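Methylmalonate-semialdehyde dehydrogenase (PDB 4ZZ7) catalyses the NAD-dependent, coenzyme A-acylating oxidation of methylmalonate semialdehyde, which yields propionyl-CoA in this enzyme family. Local coordinates at residues A[76-81]-A[185-190]; A[91-96]-A[178-183]; A[101-106]-A[152-157]. One frame throughout, in Å; residues are numbered along the deposited sequence.

Contact 1: A[76-81]-A[185-190]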
loop_
_atom_site.group_PDB
_atom_site.type_symbol
_atom_site.label_atom_id
_atom_site.label_comp_id
_atom_site.label_asym_id
_atom_site.label_seq_id
_atom_site.Cartn_x
_atom_site.Cartn_y
_atom_site.Cartn_z
ATOM N N GLU A 76 2.643 28.160 1.359
ATOM C CA GLU A 76 2.333 29.448 1.957
ATOM C C GLU A 76 2.502 30.601 1.006
ATOM O O GLU A 76 1.645 31.446 0.894
ATOM C CB GLU A 76 3.267 29.682 3.145
ATOM C CG GLU A 76 3.128 28.651 4.243
ATOM C CD GLU A 76 1.727 28.657 4.779
ATOM O OE1 GLU A 76 1.037 27.603 4.653
ATOM O OE2 GLU A 76 1.311 29.740 5.281
ATOM N N LEU A 77 3.637 30.639 0.344
ATOM C CA LEU A 77 3.967 31.719 -0.559
ATOM C C LEU A 77 2.958 31.830 -1.665
ATOM O O LEU A 77 2.631 32.922 -2.105
ATOM C CB LEU A 77 5.326 31.460 -1.186
ATOM C CG LEU A 77 6.470 31.437 -0.206
ATOM C CD1 LEU A 77 7.751 31.178 -0.943
ATOM C CD2 LEU A 77 6.543 32.761 0.523
ATOM N N LEU A 78 2.480 30.685 -2.131
ATOM C CA LEU A 78 1.563 30.664 -3.235
ATOM C C LEU A 78 0.258 31.312 -2.828
ATOM O O LEU A 78 -0.294 32.105 -3.579
ATOM C CB LEU A 78 1.348 29.240 -3.697
ATOM C CG LEU A 78 2.537 28.586 -4.398
ATOM C CD1 LEU A 78 2.176 27.164 -4.815
ATOM C CD2 LEU A 78 2.976 29.389 -5.604
ATOM N N GLU A 79 -0.189 30.999 -1.614
ATOM C CA GLU A 79 -1.420 31.544 -1.029
ATOM C C GLU A 79 -1.246 33.004 -0.655
ATOM O O GLU A 79 -2.174 33.812 -0.798
ATOM C CB GLU A 79 -1.830 30.748 0.218
ATOM C CG GLU A 79 -1.906 29.225 0.031
ATOM C CD GLU A 79 -2.370 28.440 1.264
ATOM O OE1 GLU A 79 -2.284 28.999 2.385
ATOM O OE2 GLU A 79 -2.797 27.257 1.120
ATOM N N GLN A 80 -0.062 33.337 -0.161
ATOM C CA GLN A 80 0.279 34.721 0.131
ATOM C C GLN A 80 0.258 35.611 -1.091
ATOM O O GLN A 80 -0.237 36.721 -1.007
ATOM C CB GLN A 80 1.641 34.809 0.788
ATOM C CG GLN A 80 1.592 34.277 2.212
ATOM C CD GLN A 80 2.903 34.447 2.978
ATOM O OE1 GLN A 80 3.860 35.099 2.509
ATOM N NE2 GLN A 80 2.954 33.858 4.175
ATOM N N HIS A 81 0.771 35.119 -2.214
ATOM C CA HIS A 81 0.826 35.891 -3.464
ATOM C C HIS A 81 -0.318 35.523 -4.424
ATOM O O HIS A 81 -0.221 35.712 -5.648
ATOM C CB HIS A 81 2.183 35.679 -4.148
ATOM C CG HIS A 81 3.346 36.045 -3.286
ATOM N ND1 HIS A 81 3.800 37.337 -3.168
ATOM C CD2 HIS A 81 4.129 35.300 -2.475
ATOM C CE1 HIS A 81 4.816 37.371 -2.325
ATOM N NE2 HIS A 81 5.038 36.147 -1.892
ATOM N N LEU A 185 6.875 31.899 -14.233
ATOM C CA LEU A 185 8.168 32.339 -13.746
ATOM C C LEU A 185 7.984 32.873 -12.355
ATOM O O LEU A 185 8.768 32.594 -11.463
ATOM C CB LEU A 185 8.717 33.441 -14.639
ATOM C CG LEU A 185 10.203 33.753 -14.458
ATOM C CD1 LEU A 185 11.064 32.591 -14.964
ATOM C CD2 LEU A 185 10.538 35.050 -15.185
ATOM N N TYR A 186 6.914 33.628 -12.179
ATOM C CA TYR A 186 6.608 34.212 -10.902
ATOM C C TYR A 186 6.547 33.156 -9.822
ATOM O O TYR A 186 7.071 33.361 -8.734
ATOM C CB TYR A 186 5.284 34.961 -10.953
ATOM C CG TYR A 186 5.029 35.734 -9.701
ATOM C CD1 TYR A 186 5.498 37.035 -9.557
ATOM C CD2 TYR A 186 4.342 35.158 -8.646
ATOM C CE1 TYR A 186 5.268 37.749 -8.393
ATOM C CE2 TYR A 186 4.108 35.859 -7.482
ATOM C CZ TYR A 186 4.572 37.151 -7.363
ATOM O OH TYR A 186 4.353 37.827 -6.205
ATOM N N ILE A 187 5.890 32.036 -10.114
ATOM C CA ILE A 187 5.764 30.964 -9.117
ATOM C C ILE A 187 7.067 30.216 -8.923
ATOM O O ILE A 187 7.366 29.815 -7.814
ATOM C CB ILE A 187 4.602 29.969 -9.378
ATOM C CG1 ILE A 187 4.813 29.152 -10.666
ATOM C CG2 ILE A 187 3.276 30.712 -9.347
ATOM C CD1 ILE A 187 3.760 28.080 -10.898
ATOM N N ALA A 188 7.844 30.054 -9.983
ATOM C CA ALA A 188 9.169 29.448 -9.874
ATOM C C ALA A 188 10.129 30.268 -9.027
ATOM O O ALA A 188 11.027 29.718 -8.391
ATOM C CB ALA A 188 9.759 29.213 -11.245
ATOM N N GLN A 189 9.940 31.583 -9.015
ATOM C CA GLN A 189 10.830 32.460 -8.256
ATOM C C GLN A 189 10.485 32.463 -6.792
ATOM O O GLN A 189 11.332 32.791 -5.979
ATOM C CB GLN A 189 10.825 33.888 -8.799
ATOM C CG GLN A 189 11.082 33.947 -10.295
ATOM C CD GLN A 189 11.309 35.346 -10.800
ATOM O OE1 GLN A 189 12.441 35.812 -10.794
ATOM N NE2 GLN A 189 10.240 36.029 -11.250
ATOM N N LEU A 190 9.260 32.090 -6.446
ATOM C CA LEU A 190 8.881 31.983 -5.040
ATOM C C LEU A 190 9.565 30.799 -4.394
ATOM O O LEU A 190 9.704 30.721 -3.178
ATOM C CB LEU A 190 7.374 31.830 -4.899
ATOM C CG LEU A 190 6.564 33.061 -5.293
ATOM C CD1 LEU A 190 5.073 32.749 -5.284
ATOM C CD2 LEU A 190 6.911 34.235 -4.375
#
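L190 packs against L77, L78 and H81, joining two helices of the aldehyde dehydrogenase fold. One is helix 64-80. The other is helix 182-193, which follows strand 171-175 of the Rossmann-like NAD-binding domain. The two short helical segments run at 135° to each other, with their axes 10.2 Å apart. L190 points toward helix 64-80, and its two methyl branches do different work. Its CD2 lies over one face of the H81 ring. Its CD1 meets CD2 of L78 at 4.0 Å, and these two leucines cross at a slant. Nearer the backbone, L190 CB is 4.0 Å from L77 CD1.

Y186 reaches H81 in another way. CG of Y186 is anti to its backbone N (chi1 -172°), which swings the ring obliquely off the helix, and its hydroxyl end nears H81. The tyrosine turns its edge to the imidazole face in an offset edge-to-face pair, with the planes at 72° and the centroids 5.9 Å apart. Y186 also packs on E84, I85 and L88 of helix 82-92. L78 continues the apolar layer to I108 and V111 of helix 97-115. At the far end of the contact, L78 CD2 rests 4.0 Å from I187 CG2.

Contact 2: A[91-96]-A[178-183]; sequences EEHGKI and ERDPSS. With NAD (nicotinamide-adenine-dinucleotide), chain M.
E92 is held by S182 through both carboxylate oxygens. The hydroxyl of S182 donates from OG to E92 OE1 at 2.7 Å, on the syn side but 33° out of the carboxylate plane. The backbone of S182 donates from N to E92 OE2 at 2.9 Å, using the syn lone pair. This grip lies at the start of helix 182-193, in the beta-alpha-beta unit that the helix forms with strands 171-175 and 201-203 of the Rossmann-like domain. The side chain of E92 is extended beyond CG (chi2 174°), which carries the carboxylate to the serine. The helix end probably stabilises its negative charge. S182 OG also bonds K35 NZ. A leucine in place of E92 would probably leave the amide and hydroxyl of S182 without their shared acceptor.

The same turn carries two NAD-binding residues. E178 OE1 accepts a hydrogen bond from O2B of the adenosine ribose at 2.7 Å. The extended chain of R179 also runs toward NAD, and its NH2 lies 3.2 Å from O2N of the nicotinamide-side phosphate.

Packing closes the rest. CB of E92 meets CB of D180 at 3.5 Å. I7 and V25 also pack on E92. H93 and D180 lie side by side with ring and carboxylate planes only 15° apart, and D180 OD2 sits at the ring edge, 3.4 Å from H93 CB.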
loop_
_atom_site.group_PDB
_atom_site.type_symbol
_atom_site.label_atom_id
_atom_site.label_comp_id
_atom_site.label_asym_id
_atom_site.label_seq_id
_atom_site.Cartn_x
_atom_site.Cartn_y
_atom_site.Cartn_z
ATOM N N GLU A 91 -3.640 38.449 -17.116
ATOM C CA GLU A 91 -3.040 39.434 -17.999
ATOM C C GLU A 91 -2.626 38.842 -19.355
ATOM O O GLU A 91 -2.605 39.567 -20.368
ATOM C CB GLU A 91 -1.833 40.082 -17.300
ATOM C CG GLU A 91 -1.256 41.312 -17.989
ATOM C CD GLU A 91 -0.274 42.062 -17.098
ATOM O OE1 GLU A 91 -0.523 43.236 -16.773
ATOM O OE2 GLU A 91 0.746 41.484 -16.689
ATOM N N GLU A 92 -2.292 37.547 -19.373
ATOM C CA GLU A 92 -1.690 36.899 -20.554
ATOM C C GLU A 92 -2.542 35.764 -21.130
ATOM O O GLU A 92 -2.622 35.616 -22.339
ATOM C CB GLU A 92 -0.280 36.391 -20.245
ATOM C CG GLU A 92 0.710 37.474 -19.833
ATOM C CD GLU A 92 2.075 36.937 -19.398
ATOM O OE1 GLU A 92 3.083 37.632 -19.594
ATOM O OE2 GLU A 92 2.149 35.827 -18.829
ATOM N N HIS A 93 -3.141 34.952 -20.274
ATOM C CA HIS A 93 -4.165 33.988 -20.687
ATOM C C HIS A 93 -5.556 34.646 -20.880
ATOM O O HIS A 93 -6.265 34.334 -21.840
ATOM C CB HIS A 93 -4.274 32.898 -19.634
ATOM C CG HIS A 93 -5.283 31.841 -19.949
ATOM N ND1 HIS A 93 -6.637 32.047 -19.857
ATOM C CD2 HIS A 93 -5.123 30.550 -20.301
ATOM C CE1 HIS A 93 -7.267 30.929 -20.162
ATOM N NE2 HIS A 93 -6.371 30.004 -20.429
ATOM N N GLY A 94 -5.951 35.496 -19.924
ATOM C CA GLY A 94 -7.192 36.257 -19.996
ATOM C C GLY A 94 -8.275 35.851 -19.016
ATOM O O GLY A 94 -9.318 36.533 -18.911
ATOM N N LYS A 95 -8.025 34.764 -18.280
ATOM C CA LYS A 95 -9.078 34.146 -17.443
ATOM C C LYS A 95 -9.385 34.950 -16.189
ATOM O O LYS A 95 -8.508 35.597 -15.621
ATOM C CB LYS A 95 -8.792 32.672 -17.096
ATOM C CG LYS A 95 -7.542 32.404 -16.298
ATOM C CD LYS A 95 -7.470 30.946 -15.862
ATOM C CE LYS A 95 -7.092 29.997 -16.989
ATOM N NZ LYS A 95 -6.824 28.625 -16.479
ATOM N N ILE A 96 -10.638 34.912 -15.761
ATOM C CA ILE A 96 -11.063 35.899 -14.783
ATOM C C ILE A 96 -10.733 35.361 -13.381
ATOM O O ILE A 96 -10.494 34.169 -13.212
ATOM C CB ILE A 96 -12.511 36.460 -15.023
ATOM C CG1 ILE A 96 -13.541 35.817 -14.107
ATOM C CG2 ILE A 96 -12.923 36.426 -16.503
ATOM C CD1 ILE A 96 -13.989 36.754 -12.994
ATOM N N GLU A 178 4.844 29.757 -24.321
ATOM C CA GLU A 178 5.366 31.071 -24.681
ATOM C C GLU A 178 4.249 32.157 -24.780
ATOM O O GLU A 178 4.516 33.353 -24.867
ATOM C CB GLU A 178 6.203 30.958 -25.969
ATOM C CG GLU A 178 5.505 30.342 -27.172
ATOM C CD GLU A 178 5.703 28.828 -27.310
ATOM O OE1 GLU A 178 5.689 28.150 -26.272
ATOM O OE2 GLU A 178 5.843 28.286 -28.437
ATOM N N ARG A 179 2.999 31.727 -24.726
ATOM C CA ARG A 179 1.860 32.633 -24.806
ATOM C C ARG A 179 1.504 33.345 -23.482
ATOM O O ARG A 179 0.956 34.456 -23.513
ATOM C CB ARG A 179 0.662 31.852 -25.372
ATOM C CG ARG A 179 0.868 31.476 -26.835
ATOM C CD ARG A 179 -0.159 30.475 -27.305
ATOM N NE ARG A 179 0.239 29.830 -28.556
ATOM C CZ ARG A 179 -0.379 28.781 -29.108
ATOM N NH1 ARG A 179 0.086 28.274 -30.241
ATOM N NH2 ARG A 179 -1.456 28.228 -28.546
ATOM N N ASP A 180 1.807 32.695 -22.348
ATOM C CA ASP A 180 1.578 33.245 -21.005
ATOM C C ASP A 180 2.615 32.768 -19.977
ATOM O O ASP A 180 2.319 31.945 -19.105
ATOM C CB ASP A 180 0.156 32.947 -20.511
ATOM C CG ASP A 180 -0.234 31.464 -20.588
ATOM O OD1 ASP A 180 0.628 30.597 -20.886
ATOM O OD2 ASP A 180 -1.438 31.190 -20.334
ATOM N N PRO A 181 3.839 33.304 -20.067
ATOM C CA PRO A 181 4.963 32.850 -19.261
ATOM C C PRO A 181 5.211 33.559 -17.938
ATOM O O PRO A 181 6.008 33.075 -17.140
ATOM C CB PRO A 181 6.147 33.106 -20.187
ATOM C CG PRO A 181 5.750 34.346 -20.899
ATOM C CD PRO A 181 4.278 34.214 -21.138
ATOM N N SER A 182 4.580 34.695 -17.706
ATOM C CA SER A 182 4.890 35.489 -16.509
ATOM C C SER A 182 4.423 34.822 -15.202
ATOM O O SER A 182 5.177 34.768 -14.242
ATOM C CB SER A 182 4.340 36.925 -16.632
ATOM O OG SER A 182 4.987 37.653 -17.674
ATOM N N SER A 183 3.194 34.320 -15.162
ATOM C CA SER A 183 2.721 33.626 -13.961
ATOM C C SER A 183 3.678 32.488 -13.552
ATOM O O SER A 183 4.048 32.336 -12.385
ATOM C CB SER A 183 1.303 33.066 -14.180
ATOM O OG SER A 183 1.132 32.544 -15.494
HETATM P PA NAD M . 0.739 22.502 -27.615
HETATM O O1A NAD M . 1.061 23.524 -28.702
HETATM O O2A NAD M . 0.318 21.082 -27.954
HETATM O O5B NAD M . 2.048 22.337 -26.670
HETATM C C5B NAD M . 2.324 23.167 -25.533
HETATM C C4B NAD M . 3.816 23.195 -25.205
HETATM O O4B NAD M . 4.566 22.503 -26.206
HETATM C C3B NAD M . 4.405 24.601 -25.141
HETATM O O3B NAD M . 5.274 24.665 -24.007
HETATM C C2B NAD M . 5.117 24.794 -26.477
HETATM O O2B NAD M . 6.332 25.550 -26.495
HETATM C C1B NAD M . 5.459 23.378 -26.904
HETATM N N9A NAD M . 5.359 23.181 -28.381
HETATM C C8A NAD M . 4.401 23.699 -29.204
HETATM N N7A NAD M . 4.604 23.301 -30.478
HETATM C C5A NAD M . 5.711 22.517 -30.497
HETATM C C6A NAD M . 6.481 21.778 -31.540
HETATM N N6A NAD M . 6.075 21.813 -32.827
HETATM N N1A NAD M . 7.579 21.076 -31.149
HETATM C C2A NAD M . 7.990 21.046 -29.845
HETATM N N3A NAD M . 7.346 21.681 -28.843
HETATM C C4A NAD M . 6.221 22.428 -29.105
HETATM O O3 NAD M . -0.391 23.134 -26.609
HETATM P PN NAD M . -0.926 24.677 -26.475
HETATM O O1N NAD M . 0.137 25.578 -25.836
HETATM O O2N NAD M . -1.676 25.169 -27.720
HETATM O O5D NAD M . -2.033 24.321 -25.368
HETATM C C5D NAD M . -3.280 23.721 -25.759
HETATM C C4D NAD M . -3.338 22.184 -25.651
HETATM O O4D NAD M . -3.215 21.656 -24.311
HETATM C C3D NAD M . -4.692 21.661 -26.162
HETATM O O3D NAD M . -4.557 21.080 -27.463
HETATM C C2D NAD M . -5.196 20.641 -25.128
HETATM O O2D NAD M . -5.656 19.433 -25.743
HETATM C C1D NAD M . -3.976 20.437 -24.248
HETATM N N1N NAD M . -4.253 20.058 -22.866
HETATM C C2N NAD M . -4.133 18.759 -22.561
HETATM C C3N NAD M . -4.363 18.312 -21.264
HETATM C C7N NAD M . -4.276 16.857 -20.870
HETATM O O7N NAD M . -4.890 15.950 -21.444
HETATM N N7N NAD M . -3.524 16.589 -19.816
HETATM C C4N NAD M . -4.686 19.242 -20.281
HETATM C C5N NAD M . -4.800 20.588 -20.606
HETATM C C6N NAD M . -4.571 20.975 -21.928
#

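Contact 3: A[101-106]-A[152-157]. With NAD (nicotinamide-adenine-dinucleotide), chain M.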
loop_
_atom_site.group_PDB
_atom_site.type_symbol
_atom_site.label_atom_id
_atom_site.label_comp_id
_atom_site.label_asym_id
_atom_site.label_seq_id
_atom_site.Cartn_x
_atom_site.Cartn_y
_atom_site.Cartn_z
ATOM N N MET A 101 -8.000 31.640 -9.618
ATOM C CA MET A 101 -8.006 31.134 -8.233
ATOM C C MET A 101 -8.305 29.644 -8.183
ATOM O O MET A 101 -7.656 28.920 -7.436
ATOM C CB MET A 101 -9.018 31.883 -7.353
ATOM C CG MET A 101 -8.505 33.191 -6.776
ATOM S SD MET A 101 -7.079 33.088 -5.667
ATOM C CE MET A 101 -7.553 31.808 -4.491
ATOM N N GLY A 102 -9.281 29.204 -8.963
ATOM C CA GLY A 102 -9.551 27.787 -9.127
ATOM C C GLY A 102 -8.311 27.021 -9.551
ATOM O O GLY A 102 -7.958 26.000 -8.949
ATOM N N GLU A 103 -7.645 27.531 -10.587
ATOM C CA GLU A 103 -6.410 26.956 -11.125
ATOM C C GLU A 103 -5.340 26.920 -10.044
ATOM O O GLU A 103 -4.731 25.874 -9.796
ATOM C CB GLU A 103 -5.896 27.767 -12.340
ATOM C CG GLU A 103 -4.490 27.347 -12.797
ATOM C CD GLU A 103 -3.997 27.944 -14.102
ATOM O OE1 GLU A 103 -4.730 28.665 -14.801
ATOM O OE2 GLU A 103 -2.843 27.660 -14.432
ATOM N N LEU A 104 -5.100 28.071 -9.429
ATOM C CA LEU A 104 -4.101 28.188 -8.370
ATOM C C LEU A 104 -4.361 27.228 -7.193
ATOM O O LEU A 104 -3.430 26.636 -6.660
ATOM C CB LEU A 104 -4.008 29.638 -7.864
ATOM C CG LEU A 104 -3.025 29.853 -6.711
ATOM C CD1 LEU A 104 -1.607 29.419 -7.075
ATOM C CD2 LEU A 104 -3.030 31.302 -6.267
ATOM N N GLN A 105 -5.624 27.084 -6.809
ATOM C CA GLN A 105 -5.992 26.220 -5.688
ATOM C C GLN A 105 -5.716 24.744 -5.963
ATOM O O GLN A 105 -5.317 24.018 -5.074
ATOM C CB GLN A 105 -7.465 26.392 -5.333
ATOM C CG GLN A 105 -7.820 25.868 -3.951
ATOM C CD GLN A 105 -7.279 26.772 -2.833
ATOM O OE1 GLN A 105 -7.269 28.023 -2.948
ATOM N NE2 GLN A 105 -6.839 26.147 -1.732
ATOM N N ARG A 106 -5.949 24.307 -7.189
ATOM C CA ARG A 106 -5.665 22.924 -7.577
ATOM C C ARG A 106 -4.154 22.660 -7.643
ATOM O O ARG A 106 -3.667 21.587 -7.302
ATOM C CB ARG A 106 -6.361 22.584 -8.919
ATOM C CG ARG A 106 -7.894 22.601 -8.864
ATOM C CD ARG A 106 -8.525 21.333 -9.431
ATOM N NE ARG A 106 -8.144 21.013 -10.825
ATOM C CZ ARG A 106 -8.687 21.542 -11.936
ATOM N NH1 ARG A 106 -9.634 22.486 -11.867
ATOM N NH2 ARG A 106 -8.267 21.138 -13.139
ATOM N N ASN A 152 -3.009 26.904 -21.433
ATOM C CA ASN A 152 -4.294 27.017 -20.730
ATOM C C ASN A 152 -4.249 26.963 -19.206
ATOM O O ASN A 152 -5.127 27.526 -18.550
ATOM C CB ASN A 152 -5.329 26.018 -21.269
ATOM C CG ASN A 152 -4.928 24.555 -21.090
ATOM O OD1 ASN A 152 -3.887 24.108 -21.567
ATOM N ND2 ASN A 152 -5.796 23.796 -20.447
ATOM N N PHE A 153 -3.224 26.307 -18.667
ATOM C CA PHE A 153 -2.989 26.250 -17.225
ATOM C C PHE A 153 -1.529 26.526 -16.905
ATOM O O PHE A 153 -0.780 25.640 -16.516
ATOM C CB PHE A 153 -3.324 24.885 -16.676
ATOM C CG PHE A 153 -4.776 24.568 -16.662
ATOM C CD1 PHE A 153 -5.635 25.255 -15.818
ATOM C CD2 PHE A 153 -5.285 23.541 -17.437
ATOM C CE1 PHE A 153 -6.992 24.944 -15.782
ATOM C CE2 PHE A 153 -6.632 23.229 -17.399
ATOM C CZ PHE A 153 -7.485 23.927 -16.572
ATOM N N PRO A 154 -1.126 27.771 -17.011
ATOM C CA PRO A 154 0.271 28.072 -16.898
ATOM C C PRO A 154 0.816 27.942 -15.489
ATOM O O PRO A 154 2.035 28.017 -15.291
ATOM C CB PRO A 154 0.323 29.522 -17.330
ATOM C CG PRO A 154 -0.979 30.068 -16.851
ATOM C CD PRO A 154 -1.947 28.975 -17.121
ATOM N N VAL A 155 -0.079 27.800 -14.519
ATOM C CA VAL A 155 0.309 27.585 -13.123
ATOM C C VAL A 155 0.102 26.139 -12.664
ATOM O O VAL A 155 1.047 25.490 -12.188
ATOM C CB VAL A 155 -0.448 28.569 -12.209
ATOM C CG1 VAL A 155 -0.429 28.130 -10.745
ATOM C CG2 VAL A 155 0.170 29.958 -12.345
ATOM N N MET A 156 -1.127 25.646 -12.814
ATOM C CA MET A 156 -1.494 24.363 -12.260
ATOM C C MET A 156 -0.763 23.239 -12.923
ATOM O O MET A 156 -0.258 22.359 -12.236
ATOM C CB MET A 156 -2.980 24.117 -12.399
ATOM C CG MET A 156 -3.470 22.789 -11.802
ATOM S SD MET A 156 -5.164 22.427 -12.313
ATOM C CE MET A 156 -4.846 22.016 -14.032
ATOM N N VAL A 157 -0.711 23.242 -14.250
ATOM C CA VAL A 157 -0.075 22.119 -14.955
ATOM C C VAL A 157 1.424 22.054 -14.604
ATOM O O VAL A 157 1.920 20.979 -14.326
ATOM C CB VAL A 157 -0.374 22.073 -16.482
ATOM C CG1 VAL A 157 0.620 21.172 -17.186
ATOM C CG2 VAL A 157 -1.782 21.523 -16.743
HETATM P PA NAD M . 0.739 22.502 -27.615
HETATM O O1A NAD M . 1.061 23.524 -28.702
HETATM O O2A NAD M . 0.318 21.082 -27.954
HETATM O O5B NAD M . 2.048 22.337 -26.670
HETATM C C5B NAD M . 2.324 23.167 -25.533
HETATM C C4B NAD M . 3.816 23.195 -25.205
HETATM O O4B NAD M . 4.566 22.503 -26.206
HETATM C C3B NAD M . 4.405 24.601 -25.141
HETATM O O3B NAD M . 5.274 24.665 -24.007
HETATM C C2B NAD M . 5.117 24.794 -26.477
HETATM O O2B NAD M . 6.332 25.550 -26.495
HETATM C C1B NAD M . 5.459 23.378 -26.904
HETATM N N9A NAD M . 5.359 23.181 -28.381
HETATM C C8A NAD M . 4.401 23.699 -29.204
HETATM N N7A NAD M . 4.604 23.301 -30.478
HETATM C C5A NAD M . 5.711 22.517 -30.497
HETATM C C6A NAD M . 6.481 21.778 -31.540
HETATM N N6A NAD M . 6.075 21.813 -32.827
HETATM N N1A NAD M . 7.579 21.076 -31.149
HETATM C C2A NAD M . 7.990 21.046 -29.845
HETATM N N3A NAD M . 7.346 21.681 -28.843
HETATM C C4A NAD M . 6.221 22.428 -29.105
HETATM O O3 NAD M . -0.391 23.134 -26.609
HETATM P PN NAD M . -0.926 24.677 -26.475
HETATM O O1N NAD M . 0.137 25.578 -25.836
HETATM O O2N NAD M . -1.676 25.169 -27.720
HETATM O O5D NAD M . -2.033 24.321 -25.368
HETATM C C5D NAD M . -3.280 23.721 -25.759
HETATM C C4D NAD M . -3.338 22.184 -25.651
HETATM O O4D NAD M . -3.215 21.656 -24.311
HETATM C C3D NAD M . -4.692 21.661 -26.162
HETATM O O3D NAD M . -4.557 21.080 -27.463
HETATM C C2D NAD M . -5.196 20.641 -25.128
HETATM O O2D NAD M . -5.656 19.433 -25.743
HETATM C C1D NAD M . -3.976 20.437 -24.248
HETATM N N1N NAD M . -4.253 20.058 -22.866
HETATM C C2N NAD M . -4.133 18.759 -22.561
HETATM C C3N NAD M . -4.363 18.312 -21.264
HETATM C C7N NAD M . -4.276 16.857 -20.870
HETATM O O7N NAD M . -4.890 15.950 -21.444
HETATM N N7N NAD M . -3.524 16.589 -19.816
HETATM C C4N NAD M . -4.686 19.242 -20.281
HETATM C C5N NAD M . -4.800 20.588 -20.606
HETATM C C6N NAD M . -4.571 20.975 -21.928
#
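E103 OE2 accepts two backbone N-H groups at the start of helix 156-167, in the Rossmann-like NAD-binding domain. V155 N donates at 2.8 Å, nearly in line with the C-O bond of the carboxylate. M156 N donates at 3.1 Å to the anti lone pair, with a fairly straight N-H angle of 165°. An extended side chain, with CG anti to the backbone N (chi1 171°), lets E103 reach across from helix 97-115. The other oxygen, OE1, forms a salt bridge with K95 NZ. K95 NZ probably also donates a hydrogen bond to N152 O, so the lysine ties the glutamate to the turn before the helix.

F153 meets the carboxylate at its ring edge, with the two planes 84° apart and its CD1 3.6 Å from E103 CD. CE of M156 covers one face of the same ring. F153 also lies beside C283, a residue of the NAD site. N152, just before F153, approaches the nicotinamide, its OD1 3.2 Å from C6N. Its place is consistent with the asparagine that helps form the oxyanion hole in aldehyde dehydrogenases.

Further out, V155 packs on I85 and I89 of helix 82-92, and its CG1 meets L104 CD1. R106 bends at chi2 and chi3 over M156. M156 SD lies over one face of the R106 guanidinium, 3.5 Å from R106 NH2.

Overall arrangement
All three contacts are buried, but their depth differs: the centre of contact 3 is about 8 Å from the centre of the chain, that of contact 2 about 15 Å and that of contact 1 about 19 Å. Contacts 1 and 2 share helix 182-193. Contact 1 joins it to helix 64-80 mainly by leucines and an aromatic pair. Contacts 2 and 3 each set a glutamate carboxylate against the start of a helix. Both touch NAD, contact 2 at the adenosine ribose and a phosphate, contact 3 at the nicotinamide ring. K95, of segment 91-96, joins the two. Contacts 1 and 3 meet where methyl groups of L104 and I187 pack on the backbone carbonyls of L78 and V155.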